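Local coordinates for protein extracellular ligand-binding receptor (PDB 4F06) that binds p-hydroxybenzoic acid, a lignin-derived aromatic, and probably serves as the solute-binding component of an ABC transporter, at residues 86-89 / 90-93; 132-136 / 137-141; 214-218 / 219-223; 322-325 / 326-329; 362-366 / 367-371. All blocks are in the same frame, centred on the assembly; numbering follows the deposited sequence.

Contact 1 (86-89 / 90-93); sequences MAVA and PLLQ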
loop_
_atom_site.group_PDB
_atom_site.type_symbol
_atom_site.label_atom_id
_atom_site.label_comp_id
_atom_site.label_asym_id
_atom_site.label_seq_id
_atom_site.Cartn_x
_atom_site.Cartn_y
_atom_site.Cartn_z
HETATM N N MSE A 86 -11.199 -7.101 5.406
HETATM C CA MSE A 86 -12.640 -7.318 5.292
HETATM C C MSE A 86 -13.229 -8.135 6.414
HETATM O O MSE A 86 -14.381 -7.911 6.795
HETATM C CB MSE A 86 -12.957 -7.986 3.949
HETATM C CG MSE A 86 -12.643 -7.179 2.691
HETATM SE SE MSE A 86 -13.796 -5.677 2.499
HETATM C CE MSE A 86 -13.341 -5.280 0.619
ATOM N N ALA A 87 -12.464 -9.082 6.940
ATOM C CA ALA A 87 -12.938 -9.924 8.038
ATOM C C ALA A 87 -13.059 -9.138 9.338
ATOM O O ALA A 87 -13.946 -9.413 10.146
ATOM C CB ALA A 87 -11.985 -11.110 8.208
ATOM N N VAL A 88 -12.183 -8.164 9.538
ATOM C CA VAL A 88 -12.153 -7.404 10.797
ATOM C C VAL A 88 -13.174 -6.249 10.766
ATOM O O VAL A 88 -13.789 -5.938 11.782
ATOM C CB VAL A 88 -10.723 -6.876 11.066
ATOM C CG1 VAL A 88 -10.712 -5.982 12.290
ATOM C CG2 VAL A 88 -9.792 -8.060 11.253
ATOM N N ALA A 89 -13.392 -5.651 9.583
ATOM C CA ALA A 89 -14.247 -4.453 9.455
ATOM C C ALA A 89 -15.615 -4.531 10.171
ATOM O O ALA A 89 -15.974 -3.578 10.867
ATOM C CB ALA A 89 -14.437 -4.140 7.983
ATOM N N PRO A 90 -16.376 -5.636 10.001
ATOM C CA PRO A 90 -17.752 -5.654 10.564
ATOM C C PRO A 90 -17.718 -5.686 12.117
ATOM O O PRO A 90 -18.762 -5.451 12.726
ATOM C CB PRO A 90 -18.453 -6.878 9.893
ATOM C CG PRO A 90 -17.340 -7.683 9.356
ATOM C CD PRO A 90 -16.132 -6.830 9.151
ATOM N N LEU A 91 -16.577 -5.941 12.790
ATOM C CA LEU A 91 -16.461 -6.053 14.271
ATOM C C LEU A 91 -16.436 -4.681 14.912
ATOM O O LEU A 91 -16.713 -4.533 16.099
ATOM C CB LEU A 91 -15.114 -6.828 14.711
ATOM C CG LEU A 91 -14.837 -8.172 14.096
ATOM C CD1 LEU A 91 -13.497 -8.592 14.592
ATOM C CD2 LEU A 91 -15.917 -9.128 14.572
ATOM N N LEU A 92 -15.934 -3.713 14.161
ATOM C CA LEU A 92 -15.377 -2.502 14.777
ATOM C C LEU A 92 -16.417 -1.629 15.453
ATOM O O LEU A 92 -16.168 -1.107 16.548
ATOM C CB LEU A 92 -14.652 -1.648 13.730
ATOM C CG LEU A 92 -13.517 -2.361 12.973
ATOM C CD1 LEU A 92 -13.064 -1.481 11.821
ATOM C CD2 LEU A 92 -12.378 -2.733 13.942
ATOM N N GLN A 93 -17.588 -1.472 14.816
ATOM C CA GLN A 93 -18.518 -0.516 15.355
ATOM C C GLN A 93 -19.115 -1.029 16.674
ATOM O O GLN A 93 -19.167 -0.297 17.691
ATOM C CB GLN A 93 -19.594 -0.197 14.347
ATOM C CG GLN A 93 -20.585 0.866 14.812
ATOM C CD GLN A 93 -21.584 1.213 13.742
ATOM O OE1 GLN A 93 -21.764 0.504 12.752
ATOM N NE2 GLN A 93 -22.273 2.348 13.950
HETATM O O HOH W 1 -17.836 -1.848 11.979
#
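Val88 meets both leucines that follow Pro90. Its CG1 lies 4.0 Å from Leu92 CD2, the two side chains slanting across one another, and a looser approach leads to Leu91 CD1. With chi1 at 175°, CG1 stands anti to the backbone N and on the carbonyl side, which turns it toward the next turn of the chain. Across the peptide link Ala89 CB lies 3.4 Å from Pro90 CD, closer than usual van der Waals contact. The same CD comes within 3.1 Å of Met86 O (residue 86 is selenomethionine). Proline has no N-H to give this carbonyl, so a methylene occupies the place where a regular helix would put its donor. Past this point the bonds span three residues: Leu91 N donates to Val88 O at 3.0 Å, and Leu92 N to Ala89 O at 3.3 Å with a nearly straight N-H (169°). Water 1 is inserted between Ala89 O, to which it donates, and Gln93 N, from which it accepts at 2.9 Å, four residues on, so Ala89 O is held by one amide and one water. The segment thus joins helices 82-88 and 92-95 through a proline break in the beta-alpha-beta crossover between parallel strands 75-78 and 99-101. Val88 and Leu92 turn inward onto Met99 of strand 99-101. Leu92 and Ala89 also touch Ile116 of the neighbouring strand. On the flank, Leu91 rests on Lys61 and Gln65 of helix 57-69, while the side chain of Met86 reaches Ser108, Ile109 and Lys112.

Contact 2 (132-136 / 137-141); sequences KVAKQ and KGATK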
loop_
_atom_site.group_PDB
_atom_site.type_symbol
_atom_site.label_atom_id
_atom_site.label_comp_id
_atom_site.label_asym_id
_atom_site.label_seq_id
_atom_site.Cartn_x
_atom_site.Cartn_y
_atom_site.Cartn_z
ATOM N N LYS A 132 -3.150 6.590 -17.583
ATOM C CA LYS A 132 -2.839 7.872 -18.229
ATOM C C LYS A 132 -1.415 7.877 -18.782
ATOM O O LYS A 132 -1.178 8.247 -19.937
ATOM C CB LYS A 132 -3.036 9.003 -17.199
ATOM C CG LYS A 132 -4.521 9.344 -16.950
ATOM C CD LYS A 132 -4.774 10.486 -15.955
ATOM C CE LYS A 132 -6.182 11.068 -16.101
ATOM N NZ LYS A 132 -6.324 12.492 -15.651
ATOM N N VAL A 133 -0.472 7.394 -17.997
ATOM C CA VAL A 133 0.918 7.353 -18.439
ATOM C C VAL A 133 1.090 6.356 -19.599
ATOM O O VAL A 133 1.823 6.602 -20.548
ATOM C CB VAL A 133 1.897 7.007 -17.298
ATOM C CG1 VAL A 133 3.322 6.840 -17.845
ATOM C CG2 VAL A 133 1.886 8.102 -16.255
ATOM N N ALA A 134 0.365 5.237 -19.534
ATOM C CA ALA A 134 0.474 4.245 -20.605
ATOM C C ALA A 134 0.132 4.894 -21.964
ATOM O O ALA A 134 0.857 4.712 -22.964
ATOM C CB ALA A 134 -0.410 3.039 -20.313
ATOM N N LYS A 135 -0.933 5.699 -21.969
ATOM C CA LYS A 135 -1.317 6.376 -23.188
ATOM C C LYS A 135 -0.235 7.409 -23.576
ATOM O O LYS A 135 0.135 7.502 -24.736
ATOM C CB LYS A 135 -2.669 7.068 -22.962
ATOM C CG LYS A 135 -3.151 7.875 -24.143
ATOM C CD LYS A 135 -3.568 6.918 -25.215
ATOM C CE LYS A 135 -3.805 7.642 -26.524
ATOM N NZ LYS A 135 -4.265 6.667 -27.536
ATOM N N GLN A 136 0.253 8.179 -22.599
ATOM C CA GLN A 136 1.256 9.237 -22.880
ATOM C C GLN A 136 2.525 8.605 -23.452
ATOM O O GLN A 136 3.177 9.247 -24.288
ATOM C CB GLN A 136 1.590 10.037 -21.608
ATOM C CG GLN A 136 0.482 10.970 -21.082
ATOM C CD GLN A 136 0.248 12.156 -22.002
ATOM O OE1 GLN A 136 0.758 12.200 -23.089
ATOM N NE2 GLN A 136 -0.503 13.103 -21.564
ATOM N N LYS A 137 2.847 7.368 -23.032
ATOM C CA LYS A 137 4.054 6.674 -23.487
ATOM C C LYS A 137 3.858 5.958 -24.828
ATOM O O LYS A 137 4.763 5.284 -25.308
ATOM C CB LYS A 137 4.595 5.665 -22.436
ATOM C CG LYS A 137 5.025 6.255 -21.090
ATOM C CD LYS A 137 6.241 7.146 -21.181
ATOM C CE LYS A 137 7.468 6.430 -20.653
ATOM N NZ LYS A 137 8.711 7.126 -21.093
ATOM N N GLY A 138 2.669 6.063 -25.412
ATOM C CA GLY A 138 2.434 5.533 -26.748
ATOM C C GLY A 138 1.901 4.114 -26.784
ATOM O O GLY A 138 1.832 3.538 -27.854
ATOM N N ALA A 139 1.464 3.555 -25.650
ATOM C CA ALA A 139 0.920 2.197 -25.692
ATOM C C ALA A 139 -0.360 2.184 -26.475
ATOM O O ALA A 139 -1.157 3.132 -26.399
ATOM C CB ALA A 139 0.652 1.671 -24.285
ATOM N N THR A 140 -0.573 1.112 -27.220
ATOM C CA THR A 140 -1.846 1.005 -27.913
ATOM C C THR A 140 -2.598 -0.267 -27.600
ATOM O O THR A 140 -3.838 -0.215 -27.540
ATOM C CB THR A 140 -1.678 1.090 -29.424
ATOM O OG1 THR A 140 -0.726 0.114 -29.815
ATOM C CG2 THR A 140 -1.134 2.438 -29.801
ATOM N N LYS A 141 -1.878 -1.385 -27.407
ATOM C CA LYS A 141 -2.510 -2.646 -27.030
ATOM C C LYS A 141 -1.865 -3.167 -25.738
ATOM O O LYS A 141 -0.666 -3.450 -25.704
ATOM C CB LYS A 141 -2.336 -3.664 -28.152
ATOM C CG LYS A 141 -3.074 -3.262 -29.432
ATOM C CD LYS A 141 -2.971 -4.389 -30.470
ATOM C CE LYS A 141 -3.444 -3.956 -31.851
ATOM N NZ LYS A 141 -4.725 -3.210 -31.871
HETATM O O HOH W 2 -0.710 5.903 -26.859
#
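The first carbons of Lys137 lie alongside Val133 in the last turn of helix 123-136, both side chains pointing the same way. Its CB lies 3.5 Å from Val133 O. CG, on the backbone N side of its residue (chi1 -62°), lies 3.3 Å from Val133 O and 3.7 Å from Val133 CG1. Bends at chi2 and chi3 then lead CD, CE and NZ away from segment 132-136. The backbone N of the same lysine gives the closing regular helical bond, to Val133 O at 2.8 Å, and a weak one to Ala134 O. Next along the chain, Gly138 N turns back to Lys135 O at 3.0 Å, coming from well above the carbonyl plane, and Ala139 N reaches Ala134 O at 3.0 Å. Water 2 donates to Lys135 O and to Ala139 O, tying the helix end to the departing chain. Ala139 CB sits 4.3 Å from Ala134 CB, and both methyls face Phe163 of helix 150-165 and Met197 of strand 197-201. Gly138 has positive phi (92°), where a CB would run into the preceding carbonyl. The 5→2 bond from Gly138 lies within the 6→1 bond from Ala139, a Schellman motif that ends helix 123-136 and passes the chain to strand 141-147.

Contact 3 (214-218 / 219-223); sequences AYIDN and GLKAG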
loop_
_atom_site.group_PDB
_atom_site.type_symbol
_atom_site.label_atom_id
_atom_site.label_comp_id
_atom_site.label_asym_id
_atom_site.label_seq_id
_atom_site.Cartn_x
_atom_site.Cartn_y
_atom_site.Cartn_z
ATOM N N ALA A 214 10.253 -13.528 -14.377
ATOM C CA ALA A 214 9.770 -14.246 -15.552
ATOM C C ALA A 214 9.636 -13.332 -16.761
ATOM O O ALA A 214 9.891 -13.763 -17.891
ATOM C CB ALA A 214 8.444 -14.908 -15.239
ATOM N N TYR A 215 9.175 -12.095 -16.538
ATOM C CA TYR A 215 9.031 -11.093 -17.628
ATOM C C TYR A 215 10.407 -10.862 -18.300
ATOM O O TYR A 215 10.528 -10.809 -19.539
ATOM C CB TYR A 215 8.425 -9.819 -17.007
ATOM C CG TYR A 215 8.618 -8.555 -17.769
ATOM C CD1 TYR A 215 7.939 -8.335 -18.962
ATOM C CD2 TYR A 215 9.437 -7.564 -17.269
ATOM C CE1 TYR A 215 8.106 -7.166 -19.702
ATOM C CE2 TYR A 215 9.600 -6.345 -17.965
ATOM C CZ TYR A 215 8.933 -6.152 -19.178
ATOM O OH TYR A 215 9.139 -4.973 -19.848
ATOM N N ILE A 216 11.445 -10.724 -17.477
ATOM C CA ILE A 216 12.799 -10.517 -17.997
ATOM C C ILE A 216 13.346 -11.813 -18.610
ATOM O O ILE A 216 13.863 -11.806 -19.742
ATOM C CB ILE A 216 13.728 -10.053 -16.871
ATOM C CG1 ILE A 216 13.306 -8.676 -16.347
ATOM C CG2 ILE A 216 15.191 -10.067 -17.331
ATOM C CD1 ILE A 216 13.921 -8.357 -15.001
ATOM N N ASP A 217 13.222 -12.926 -17.882
ATOM C CA ASP A 217 13.940 -14.147 -18.290
ATOM C C ASP A 217 13.325 -14.822 -19.512
ATOM O O ASP A 217 13.998 -15.585 -20.171
ATOM C CB ASP A 217 14.045 -15.135 -17.122
ATOM C CG ASP A 217 14.940 -14.636 -15.989
ATOM O OD1 ASP A 217 15.657 -13.629 -16.126
ATOM O OD2 ASP A 217 14.886 -15.248 -14.896
ATOM N N ASN A 218 12.032 -14.583 -19.756
ATOM C CA ASN A 218 11.368 -15.013 -20.963
ATOM C C ASN A 218 11.526 -14.052 -22.111
ATOM O O ASN A 218 11.013 -14.319 -23.213
ATOM C CB ASN A 218 9.908 -15.379 -20.720
ATOM C CG ASN A 218 9.770 -16.624 -19.871
ATOM O OD1 ASN A 218 9.579 -16.552 -18.635
ATOM N ND2 ASN A 218 9.907 -17.768 -20.505
ATOM N N GLY A 219 12.274 -12.958 -21.924
ATOM C CA GLY A 219 12.656 -12.141 -23.081
ATOM C C GLY A 219 11.670 -11.066 -23.435
ATOM O O GLY A 219 11.882 -10.370 -24.423
ATOM N N LEU A 220 10.575 -10.903 -22.685
ATOM C CA LEU A 220 9.580 -9.907 -23.095
ATOM C C LEU A 220 10.128 -8.491 -23.026
ATOM O O LEU A 220 9.860 -7.667 -23.898
ATOM C CB LEU A 220 8.300 -10.025 -22.266
ATOM C CG LEU A 220 7.385 -11.192 -22.662
ATOM C CD1 LEU A 220 7.990 -12.561 -22.287
ATOM C CD2 LEU A 220 6.024 -11.031 -22.029
ATOM N N LYS A 221 10.901 -8.202 -21.971
ATOM C CA LYS A 221 11.444 -6.870 -21.773
ATOM C C LYS A 221 12.387 -6.529 -22.951
ATOM O O LYS A 221 12.293 -5.428 -23.541
ATOM C CB LYS A 221 12.177 -6.817 -20.436
ATOM C CG LYS A 221 12.572 -5.383 -20.056
ATOM C CD LYS A 221 13.239 -5.395 -18.655
ATOM C CE LYS A 221 13.421 -4.022 -18.013
ATOM N NZ LYS A 221 14.230 -3.216 -18.946
ATOM N N ALA A 222 13.290 -7.448 -23.300
ATOM C CA ALA A 222 14.218 -7.194 -24.400
ATOM C C ALA A 222 13.514 -7.186 -25.751
ATOM O O ALA A 222 14.046 -6.612 -26.696
ATOM C CB ALA A 222 15.304 -8.239 -24.389
ATOM N N GLY A 223 12.325 -7.782 -25.824
ATOM C CA GLY A 223 11.499 -7.850 -27.020
ATOM C C GLY A 223 10.650 -6.588 -27.178
ATOM O O GLY A 223 9.888 -6.492 -28.119
HETATM O O HOH W 3 14.091 -9.573 -21.478
#
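The ring of Tyr215 lies across the start of Lys221, whose backbone N sits over one face. Lys221 CB approaches Tyr215 CZ to 3.5 Å, and its CG is equally near Tyr215 OH. Leu220 CB comes in obliquely at the other end, 3.7 Å from Tyr215 CD1. The tyrosine reaches this place because its CG is anti to the backbone N (chi1 160°), swinging the ring past the helix end. Its hydroxyl is fixed farther on by a hydrogen bond with Val225 O. The lysine chain, nearly extended to CE, runs beside Ile216, with Ile216 CG1 4.0 Å from Lys221 CD, and ends in a bond from NZ to Leu247 O. In the backbone, Gly219 N donates to Ile216 O at 2.9 Å, whereas the bond from Leu220 N to Tyr215 O is weak. Water 3 donates to Ile216 O and accepts from Ala222 N. Leu220 also packs on Met187 and Ile190 of helix 184-193 and, with Tyr215, on Ile198. Gly219, with phi at 89°, supplies the positive-phi residue of a Schellman motif, which here stops helix 206-217 in the beta-alpha-beta crossover from strand 197-201 to the adjacent parallel strand 226-230.

Contact 4 (322-325 / 326-329); sequences SPRG and EVSI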
loop_
_atom_site.group_PDB
_atom_site.type_symbol
_atom_site.label_atom_id
_atom_site.label_comp_id
_atom_site.label_asym_id
_atom_site.label_seq_id
_atom_site.Cartn_x
_atom_site.Cartn_y
_atom_site.Cartn_z
ATOM N N SER A 322 3.257 14.458 4.834
ATOM C CA SER A 322 3.807 13.122 5.085
ATOM C C SER A 322 5.217 13.037 4.500
ATOM O O SER A 322 5.540 13.778 3.576
ATOM C CB SER A 322 2.855 12.135 4.380
ATOM O OG SER A 322 3.395 10.816 4.328
ATOM N N PRO A 323 6.012 12.053 4.921
ATOM C CA PRO A 323 7.257 11.768 4.191
ATOM C C PRO A 323 6.996 11.539 2.699
ATOM O O PRO A 323 7.875 11.793 1.870
ATOM C CB PRO A 323 7.776 10.503 4.878
ATOM C CG PRO A 323 7.285 10.676 6.300
ATOM C CD PRO A 323 5.893 11.241 6.153
ATOM N N ARG A 324 5.783 11.067 2.337
ATOM C CA ARG A 324 5.499 10.785 0.909
ATOM C C ARG A 324 5.146 12.001 0.065
ATOM O O ARG A 324 5.109 11.900 -1.178
ATOM C CB ARG A 324 4.352 9.758 0.807
ATOM C CG ARG A 324 2.953 10.387 1.016
ATOM C CD ARG A 324 1.865 9.311 1.179
ATOM N NE ARG A 324 1.857 8.801 2.553
ATOM C CZ ARG A 324 1.069 7.781 2.949
ATOM N NH1 ARG A 324 0.309 7.138 2.050
ATOM N NH2 ARG A 324 1.115 7.389 4.241
ATOM N N GLY A 325 4.779 13.130 0.718
ATOM C CA GLY A 325 4.179 14.297 0.035
ATOM C C GLY A 325 3.049 14.853 0.888
ATOM O O GLY A 325 2.725 14.313 1.950
ATOM N N GLU A 326 2.435 15.935 0.424
ATOM C CA GLU A 326 1.252 16.501 1.106
ATOM C C GLU A 326 0.096 15.514 1.020
ATOM O O GLU A 326 -0.128 14.917 -0.044
ATOM C CB GLU A 326 0.897 17.849 0.468
ATOM C CG GLU A 326 2.030 18.850 0.611
ATOM C CD GLU A 326 1.696 20.286 0.307
ATOM O OE1 GLU A 326 0.735 20.578 -0.440
ATOM O OE2 GLU A 326 2.463 21.133 0.801
ATOM N N VAL A 327 -0.623 15.321 2.125
ATOM C CA VAL A 327 -1.731 14.351 2.182
ATOM C C VAL A 327 -2.875 14.920 2.989
ATOM O O VAL A 327 -2.722 15.900 3.726
ATOM C CB VAL A 327 -1.292 13.005 2.798
ATOM C CG1 VAL A 327 -0.233 12.319 1.940
ATOM C CG2 VAL A 327 -0.840 13.182 4.242
ATOM N N SER A 328 -4.039 14.295 2.857
ATOM C CA SER A 328 -5.155 14.625 3.734
ATOM C C SER A 328 -6.062 13.429 3.872
ATOM O O SER A 328 -6.002 12.522 3.019
ATOM C CB SER A 328 -5.960 15.831 3.182
ATOM O OG SER A 328 -6.450 15.529 1.881
ATOM N N ILE A 329 -6.907 13.405 4.892
ATOM C CA ILE A 329 -7.939 12.349 4.965
ATOM C C ILE A 329 -9.247 12.941 4.430
ATOM O O ILE A 329 -9.817 13.898 5.006
ATOM C CB ILE A 329 -8.136 11.884 6.421
ATOM C CG1 ILE A 329 -6.858 11.231 6.974
ATOM C CG2 ILE A 329 -9.311 10.904 6.445
ATOM C CD1 ILE A 329 -6.328 10.056 6.134
#
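Arg324 and Val327 meet nearly at a right angle: Val327 CG1 rests 3.7 Å from Arg324 CD and 3.8 Å from Arg324 CG. The arginine begins with CG lodged between its backbone N and carbonyl carbon (chi1 79°), runs straight through chi2, and bends at chi3 (81°). That bend brings NE back over the turn to Ser322 OG at 3.1 Å, with the oxygen at the edge of the guanidinium and in its plane. The serine hydroxyl, anti to its own backbone N, also accepts from Arg324 N at 3.1 Å, making an ST turn. One oxygen thus takes both the backbone N-H and the NE-H of the same arginine. The second methyl of the valine, CG2, turns to the serine and lies 3.8 Å from Ser322 CB. These side chains sit on a beta hairpin of strands 319-322 and 327-329, closed by a type I turn in which Ser322 N donates to Gly325 O and Gly325 N to Ser322 O. Gly325 has phi 139°, where a CB would strike the preceding carbonyl. Beyond the hairpin, Asp290 of helix 283-301 forms a salt bridge with Arg324 NH2 and a hydrogen bond with Ser322 OG. Gln338 OE1 and Thr119 O take Arg324 NH1 and NH2, respectively.

Contact 5 (362-366 / 367-371); sequences AQPDW and GLAKQ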
loop_
_atom_site.group_PDB
_atom_site.type_symbol
_atom_site.label_atom_id
_atom_site.label_comp_id
_atom_site.label_asym_id
_atom_site.label_seq_id
_atom_site.Cartn_x
_atom_site.Cartn_y
_atom_site.Cartn_z
ATOM N N ALA A 362 -2.570 15.048 -5.465
ATOM C CA ALA A 362 -3.842 15.061 -4.712
ATOM C C ALA A 362 -4.897 14.157 -5.386
ATOM O O ALA A 362 -6.038 14.546 -5.636
ATOM C CB ALA A 362 -4.306 16.514 -4.580
ATOM N N GLN A 363 -4.500 12.898 -5.635
ATOM C CA GLN A 363 -5.451 11.906 -6.166
ATOM C C GLN A 363 -6.345 11.373 -5.041
ATOM O O GLN A 363 -5.832 10.993 -3.987
ATOM C CB GLN A 363 -4.699 10.737 -6.786
ATOM C CG GLN A 363 -3.724 11.154 -7.868
ATOM C CD GLN A 363 -4.383 11.808 -9.059
ATOM O OE1 GLN A 363 -4.250 13.052 -9.285
ATOM N NE2 GLN A 363 -5.097 11.029 -9.810
ATOM N N PRO A 364 -7.678 11.345 -5.240
ATOM C CA PRO A 364 -8.575 10.700 -4.283
ATOM C C PRO A 364 -8.666 9.184 -4.565
ATOM O O PRO A 364 -7.953 8.658 -5.437
ATOM C CB PRO A 364 -9.907 11.372 -4.621
ATOM C CG PRO A 364 -9.862 11.471 -6.134
ATOM C CD PRO A 364 -8.400 11.896 -6.411
ATOM N N ASP A 365 -9.486 8.482 -3.781
ATOM C CA ASP A 365 -9.801 7.104 -4.151
ATOM C C ASP A 365 -10.737 7.114 -5.351
ATOM O O ASP A 365 -11.965 7.175 -5.188
ATOM C CB ASP A 365 -10.400 6.336 -2.963
ATOM C CG ASP A 365 -10.773 4.935 -3.347
ATOM O OD1 ASP A 365 -10.376 4.457 -4.446
ATOM O OD2 ASP A 365 -11.464 4.274 -2.553
ATOM N N TRP A 366 -10.205 7.021 -6.561
ATOM C CA TRP A 366 -11.045 7.031 -7.729
ATOM C C TRP A 366 -12.049 5.892 -7.785
ATOM O O TRP A 366 -12.994 5.976 -8.557
ATOM C CB TRP A 366 -10.199 6.993 -9.002
ATOM C CG TRP A 366 -9.327 8.187 -9.217
ATOM C CD1 TRP A 366 -7.939 8.250 -9.223
ATOM C CD2 TRP A 366 -9.801 9.510 -9.516
ATOM N NE1 TRP A 366 -7.518 9.543 -9.513
ATOM C CE2 TRP A 366 -8.604 10.355 -9.663
ATOM C CE3 TRP A 366 -11.060 10.084 -9.616
ATOM C CZ2 TRP A 366 -8.702 11.730 -9.930
ATOM C CZ3 TRP A 366 -11.149 11.460 -9.906
ATOM C CH2 TRP A 366 -9.992 12.260 -10.037
ATOM N N GLY A 367 -11.858 4.806 -7.003
ATOM C CA GLY A 367 -12.847 3.731 -6.983
ATOM C C GLY A 367 -14.171 4.132 -6.359
ATOM O O GLY A 367 -15.203 3.515 -6.633
ATOM N N LEU A 368 -14.169 5.160 -5.510
ATOM C CA LEU A 368 -15.383 5.628 -4.803
ATOM C C LEU A 368 -15.778 7.037 -5.218
ATOM O O LEU A 368 -16.926 7.439 -5.011
ATOM C CB LEU A 368 -15.159 5.623 -3.297
ATOM C CG LEU A 368 -14.858 4.257 -2.704
ATOM C CD1 LEU A 368 -14.707 4.424 -1.194
ATOM C CD2 LEU A 368 -15.894 3.206 -3.092
ATOM N N ALA A 369 -14.855 7.809 -5.770
ATOM C CA ALA A 369 -15.105 9.259 -5.957
ATOM C C ALA A 369 -16.244 9.561 -6.963
ATOM O O ALA A 369 -16.862 10.631 -6.879
ATOM C CB ALA A 369 -13.823 9.981 -6.363
ATOM N N LYS A 370 -16.555 8.646 -7.885
ATOM C CA LYS A 370 -17.602 8.915 -8.876
ATOM C C LYS A 370 -18.901 8.191 -8.570
ATOM O O LYS A 370 -19.835 8.229 -9.354
ATOM C CB LYS A 370 -17.123 8.599 -10.296
ATOM C CG LYS A 370 -16.041 9.556 -10.749
ATOM C CD LYS A 370 -15.734 9.337 -12.212
ATOM C CE LYS A 370 -14.428 10.008 -12.590
ATOM N NZ LYS A 370 -14.180 9.911 -14.057
ATOM N N GLN A 371 -18.970 7.544 -7.407
ATOM C CA GLN A 371 -20.234 6.934 -6.957
ATOM C C GLN A 371 -21.200 8.039 -6.580
ATOM O O GLN A 371 -20.825 8.904 -5.794
ATOM C CB GLN A 371 -19.951 6.038 -5.753
ATOM C CG GLN A 371 -19.241 4.772 -6.188
ATOM C CD GLN A 371 -19.136 3.771 -5.067
ATOM O OE1 GLN A 371 -19.529 4.042 -3.928
ATOM N NE2 GLN A 371 -18.590 2.602 -5.382
HETATM O O HOH W 4 -15.879 6.039 -8.295
#
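Asp365 is the N-cap of the short, weakly bonded helix 366-369 near the C-terminus, which follows strand 351-363. Among the polar contacts, its OD1 accepts from Gly367 N at 3.0 Å, with the N-H meeting it from above the carboxylate plane. With chi1 at 178° the carboxylate stands beside the carbonyl carbon, on the side of the first turn. Hydrogen bonds with Ser107 OG and Thr122 OG1 also hold OD1, so the cap is positioned from outside the turn. The main-chain Asp365 O takes two donors: Ala369 N, in the carbonyl plane, and Leu368 N, from above it, each at 3.0 Å. Contacts without hydrogen bonds lie on two flanks. Leu368 CG lies 3.4 Å from Asp365 OD2. On the indole flank, Pro364 CG stands 3.7 Å above the plane of the Trp366 ring, over its centre. Ala369 CB fills in beside both, 4.2 Å from Pro364 CG and 4.3 Å from Trp366 CE3, approaching the ring obliquely. The indole also packs against Phe124 and Val128 of helix 123-136. A water-mediated link completes the turn: water 4 donates to Trp366 O and accepts from Lys370 N at 2.7 Å.

In the fold
Contacts 2 and 3 each end a helix with a Schellman motif, on the same side of the chain's centre, their centres about 20 Å apart, while contact 1 lies on the opposite side, about 39 and 42 Å from them, centre to centre. Contacts 4 and 5 sit closer to the middle, with nearest atoms about 6 Å apart, and both meet strand 336-348: Gln338 bonds Arg324 through its side chain and Gln363 through its backbone. Contact 5 also approaches contact 2 to about 6 Å between nearest atoms. None lines the ligand pockets, but the side chains of Met86, Val327 and Asp365 lie about 8, 10 and 12 Å from a bound p-hydroxybenzoic acid. A sodium ion is about 4 Å from the side chain of Leu368.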